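Local coordinates for protein Ral guanine nucleotide dissociation stimulator-like 2 (Mus musculus, PDB 4JGW) that probably acts as a guanine nucleotide exchange factor and associates in vitro with the GTP-bound forms of Rap1A and H-Ras, at residues G386-Y390 and E435-Y439; H62-A66 and R113-A118. One frame throughout, in Å; residues are numbered along the deposited sequence.

Interaction 1. Residues G386-Y390 and E435-Y439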
loop_
_atom_site.group_PDB
_atom_site.type_symbol
_atom_site.label_atom_id
_atom_site.label_comp_id
_atom_site.label_asym_id
_atom_site.label_seq_id
_atom_site.Cartn_x
_atom_site.Cartn_y
_atom_site.Cartn_z
ATOM N N GLY A 386 9.605 9.965 10.355
ATOM C CA GLY A 386 8.387 9.278 9.929
ATOM C C GLY A 386 7.767 9.844 8.664
ATOM O O GLY A 386 8.112 10.945 8.233
ATOM N N VAL A 387 6.849 9.081 8.072
ATOM C CA VAL A 387 6.108 9.506 6.877
ATOM C C VAL A 387 4.789 8.734 6.748
ATOM O O VAL A 387 4.710 7.562 7.116
ATOM C CB VAL A 387 6.967 9.376 5.574
ATOM C CG1 VAL A 387 7.204 7.910 5.200
ATOM C CG2 VAL A 387 6.333 10.141 4.415
ATOM N N VAL A 388 3.753 9.412 6.256
ATOM C CA VAL A 388 2.497 8.760 5.880
ATOM C C VAL A 388 2.050 9.313 4.528
ATOM O O VAL A 388 1.657 10.478 4.431
ATOM C CB VAL A 388 1.357 8.970 6.920
ATOM C CG1 VAL A 388 0.108 8.195 6.504
ATOM C CG2 VAL A 388 1.787 8.553 8.315
ATOM N N PRO A 389 2.118 8.483 3.472
ATOM C CA PRO A 389 1.694 8.951 2.159
ATOM C C PRO A 389 0.176 8.969 2.018
ATOM O O PRO A 389 -0.526 8.246 2.735
ATOM C CB PRO A 389 2.290 7.907 1.213
ATOM C CG PRO A 389 2.337 6.669 2.012
ATOM C CD PRO A 389 2.589 7.088 3.434
ATOM N N TYR A 390 -0.317 9.804 1.110
ATOM C CA TYR A 390 -1.699 9.716 0.665
ATOM C C TYR A 390 -1.796 8.501 -0.251
ATOM O O TYR A 390 -1.177 8.460 -1.316
ATOM C CB TYR A 390 -2.132 11.001 -0.055
ATOM C CG TYR A 390 -3.462 10.892 -0.778
ATOM C CD1 TYR A 390 -4.617 10.488 -0.105
ATOM C CD2 TYR A 390 -3.564 11.194 -2.136
ATOM C CE1 TYR A 390 -5.836 10.379 -0.768
ATOM C CE2 TYR A 390 -4.780 11.094 -2.805
ATOM C CZ TYR A 390 -5.910 10.687 -2.114
ATOM O OH TYR A 390 -7.119 10.589 -2.767
ATOM N N GLU A 435 9.936 3.536 6.901
ATOM C CA GLU A 435 10.199 4.921 7.277
ATOM C C GLU A 435 9.123 5.430 8.241
ATOM O O GLU A 435 9.418 6.211 9.148
ATOM C CB GLU A 435 10.285 5.817 6.042
ATOM C CG GLU A 435 11.101 7.089 6.263
ATOM C CD GLU A 435 10.978 8.090 5.125
ATOM O OE1 GLU A 435 10.855 7.667 3.953
ATOM O OE2 GLU A 435 11.013 9.308 5.405
ATOM N N CYS A 436 7.888 4.969 8.041
ATOM C CA CYS A 436 6.761 5.280 8.924
ATOM C C CYS A 436 6.983 4.775 10.354
ATOM O O CYS A 436 6.511 5.389 11.315
ATOM C CB CYS A 436 5.463 4.696 8.359
ATOM S SG CYS A 436 3.975 5.089 9.308
ATOM N N ARG A 437 7.706 3.662 10.481
ATOM C CA ARG A 437 8.064 3.088 11.784
ATOM C C ARG A 437 8.918 4.042 12.627
ATOM O O ARG A 437 8.962 3.924 13.854
ATOM C CB ARG A 437 8.783 1.744 11.608
ATOM C CG ARG A 437 7.907 0.656 11.002
ATOM C CD ARG A 437 8.580 -0.707 10.991
ATOM N NE ARG A 437 7.675 -1.736 10.475
ATOM C CZ ARG A 437 7.670 -2.186 9.222
ATOM N NH1 ARG A 437 8.536 -1.719 8.330
ATOM N NH2 ARG A 437 6.801 -3.117 8.858
ATOM N N GLY A 438 9.574 4.990 11.957
ATOM C CA GLY A 438 10.405 6.006 12.606
ATOM C C GLY A 438 9.678 6.998 13.506
ATOM O O GLY A 438 10.315 7.662 14.328
ATOM N N TYR A 439 8.357 7.107 13.354
ATOM C CA TYR A 439 7.541 7.971 14.219
ATOM C C TYR A 439 7.658 7.589 15.692
ATOM O O TYR A 439 7.727 6.405 16.036
ATOM C CB TYR A 439 6.061 7.930 13.822
ATOM C CG TYR A 439 5.666 8.799 12.646
ATOM C CD1 TYR A 439 5.016 8.247 11.545
ATOM C CD2 TYR A 439 5.924 10.173 12.638
ATOM C CE1 TYR A 439 4.637 9.030 10.464
ATOM C CE2 TYR A 439 5.550 10.969 11.554
ATOM C CZ TYR A 439 4.908 10.386 10.469
ATOM O OH TYR A 439 4.528 11.149 9.390
#
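With CG of Tyr439 anti to its own carbonyl carbon (chi1 -81°), the phenol ring lies against the backbone of Gly386, while the SG of Cys436, anti to its backbone N (chi1 -177°), comes beside the carbonyl oxygen of Val387. The CA of Gly386 stands over the middle of the ring, 3.5 Å from the Tyr439 centroid and 5° off the normal, a CH-pi contact almost straight over the ring face. The same CA directs a hydrogen at the carbonyl of Glu435, with 3.3 Å between Gly386 CA and Glu435 O. Having no side chain, glycine suits the place by bringing its backbone CA and carbonyl carbon right onto the ring face. All this belongs to the Ras-GEF (CDC25-homology) region, where Cys436 to Tyr439 form a type I turn on the C-terminal side of the helix that carries Glu435; that turn swings the tyrosine round to the loop before helix 392-404. Farther along, Val388 CG2 approaches the ring obliquely, 3.6 Å from Tyr439 CE1, and also lies 4.2 Å from Cys436 SG. The hydroxyl of Tyr439 hydrogen-bonds to the carbonyl of Leu304. Glu435 stretches its extended chain past Val387, whose CG1 sits 3.8 Å from Glu435 CD, before the carboxylate forms a salt bridge with Arg305. The small thiol of Cys436 fits beside the backbone, its SG 3.4 Å from Val387 O.

Interaction 2. Residues H62-A66 and R113-A118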
loop_
_atom_site.group_PDB
_atom_site.type_symbol
_atom_site.label_atom_id
_atom_site.label_comp_id
_atom_site.label_asym_id
_atom_site.label_seq_id
_atom_site.Cartn_x
_atom_site.Cartn_y
_atom_site.Cartn_z
ATOM N N HIS A 62 9.977 -22.273 -12.099
ATOM C CA HIS A 62 10.943 -21.181 -12.001
ATOM C C HIS A 62 11.109 -20.723 -10.544
ATOM O O HIS A 62 12.217 -20.401 -10.113
ATOM C CB HIS A 62 10.499 -20.022 -12.902
ATOM C CG HIS A 62 11.506 -18.919 -13.036
ATOM N ND1 HIS A 62 12.779 -19.121 -13.526
ATOM C CD2 HIS A 62 11.411 -17.594 -12.774
ATOM C CE1 HIS A 62 13.430 -17.972 -13.543
ATOM N NE2 HIS A 62 12.622 -17.028 -13.095
ATOM N N LEU A 63 10.006 -20.728 -9.794
ATOM C CA LEU A 63 10.007 -20.371 -8.368
ATOM C C LEU A 63 10.951 -21.265 -7.561
ATOM O O LEU A 63 11.699 -20.783 -6.707
ATOM C CB LEU A 63 8.593 -20.493 -7.790
ATOM C CG LEU A 63 8.014 -19.515 -6.754
ATOM C CD1 LEU A 63 7.008 -20.250 -5.863
ATOM C CD2 LEU A 63 9.058 -18.808 -5.901
ATOM N N LEU A 64 10.913 -22.565 -7.847
ATOM C CA LEU A 64 11.638 -23.556 -7.056
ATOM C C LEU A 64 12.997 -23.938 -7.653
ATOM O O LEU A 64 13.653 -24.870 -7.181
ATOM C CB LEU A 64 10.765 -24.798 -6.813
ATOM C CG LEU A 64 9.398 -24.604 -6.139
ATOM C CD1 LEU A 64 8.759 -25.948 -5.847
ATOM C CD2 LEU A 64 9.491 -23.779 -4.860
ATOM N N ASP A 65 13.408 -23.207 -8.686
ATOM C CA ASP A 65 14.724 -23.368 -9.289
ATOM C C ASP A 65 15.757 -22.607 -8.460
ATOM O O ASP A 65 15.589 -21.417 -8.182
ATOM C CB ASP A 65 14.707 -22.863 -10.737
ATOM C CG ASP A 65 16.024 -23.102 -11.470
ATOM O OD1 ASP A 65 16.866 -23.892 -10.988
ATOM O OD2 ASP A 65 16.214 -22.493 -12.543
ATOM N N ALA A 66 16.825 -23.307 -8.079
ATOM C CA ALA A 66 17.889 -22.749 -7.237
ATOM C C ALA A 66 18.621 -21.559 -7.861
ATOM O O ALA A 66 19.161 -20.714 -7.144
ATOM C CB ALA A 66 18.881 -23.841 -6.857
ATOM N N ARG A 113 18.032 -30.286 -2.921
ATOM C CA ARG A 113 18.252 -28.933 -3.428
ATOM C C ARG A 113 16.932 -28.177 -3.599
ATOM O O ARG A 113 16.756 -27.097 -3.034
ATOM C CB ARG A 113 19.008 -28.994 -4.759
ATOM C CG ARG A 113 19.412 -27.644 -5.344
ATOM C CD ARG A 113 19.530 -27.713 -6.867
ATOM N NE ARG A 113 20.543 -28.669 -7.315
ATOM C CZ ARG A 113 20.548 -29.262 -8.509
ATOM N NH1 ARG A 113 19.588 -29.015 -9.393
ATOM N NH2 ARG A 113 21.516 -30.115 -8.817
ATOM N N THR A 114 16.013 -28.760 -4.367
ATOM C CA THR A 114 14.715 -28.148 -4.659
ATOM C C THR A 114 13.849 -28.025 -3.404
ATOM O O THR A 114 13.159 -27.017 -3.218
ATOM C CB THR A 114 13.961 -28.926 -5.757
ATOM O OG1 THR A 114 14.793 -29.034 -6.916
ATOM C CG2 THR A 114 12.657 -28.221 -6.143
ATOM N N THR A 115 13.892 -29.047 -2.550
ATOM C CA THR A 115 13.202 -29.006 -1.262
ATOM C C THR A 115 13.739 -27.845 -0.420
ATOM O O THR A 115 12.971 -27.151 0.246
ATOM C CB THR A 115 13.325 -30.343 -0.497
ATOM O OG1 THR A 115 12.895 -31.414 -1.344
ATOM C CG2 THR A 115 12.464 -30.337 0.760
ATOM N N GLY A 116 15.054 -27.631 -0.481
ATOM C CA GLY A 116 15.701 -26.500 0.181
ATOM C C GLY A 116 15.226 -25.157 -0.345
ATOM O O GLY A 116 15.015 -24.220 0.426
ATOM N N VAL A 117 15.057 -25.064 -1.663
ATOM C CA VAL A 117 14.524 -23.855 -2.289
ATOM C C VAL A 117 13.068 -23.641 -1.860
ATOM O O VAL A 117 12.671 -22.518 -1.551
ATOM C CB VAL A 117 14.646 -23.887 -3.835
ATOM C CG1 VAL A 117 14.164 -22.578 -4.449
ATOM C CG2 VAL A 117 16.086 -24.148 -4.252
ATOM N N ALA A 118 12.294 -24.724 -1.823
ATOM C CA ALA A 118 10.892 -24.670 -1.409
ATOM C C ALA A 118 10.739 -24.202 0.040
ATOM O O ALA A 118 9.908 -23.340 0.327
ATOM C CB ALA A 118 10.212 -26.021 -1.623
#
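Leu64 and Val117 bring two parts of the N-terminal Ras-GEF (REM) domain together: the end of helix 56-63 and the flank of helix 108-128, within a largely helical domain. Leu64 follows the last helical turn, where the backbone breaks from the helix, and its side chain can be followed outward along the partner helix. Its CB lies 4.0 Å from Thr114 CG2. Next, CG stands anti to the carbonyl carbon (chi1 -56°), and the chain runs on to CD2, which rests 3.8 Å from Ala118 CA and also touches the alanine methyl. A branched leucine suits the place, since CB meets Thr114 while a methyl reaches Ala118, one turn on; it also touches Val96 and Arg99 of helix 89-101. The small side chain of Ala118 lets the leucine approach the helix backbone itself. Val117, one residue earlier, turns its beta-branch toward the loop and divides it between two neighbours: CG1 lies 3.6 Å from Leu64 O, whereas CG2 packs 3.8 Å from Ala66 CB. Thr114 shows why a threonine serves here, because its hydroxyl bonds to Glu110 O in its own helix and its methyl is turned to the leucine. Nearer the surface, the aliphatic part of Arg113 lies along Ala66, with CD 3.9 Å from Ala66 CB.

How the interactions relate
Interaction 1 lies in the Ras-GEF region and interaction 2 in the N-terminal Ras-GEF region, with centres about 36 Å apart and nearest atoms about 22 Å apart. They share no element: interaction 2 joins helices 56-63 and 108-128, interaction 1 helix 416-436 and the loop before helix 392-404. Both are partly buried, yet interaction 1 sits nearer the middle of the chain, 12 Å from its centre against 29 Å. Neither has a hydrogen bond across it. Interaction 1 joins loop to turn through an aromatic face, backbone atoms and side chains whose polar ends are bonded to Leu304 and Arg305; interaction 2 sets aliphatic side chains, with the Leu64 carbonyl among them, against a regular helix.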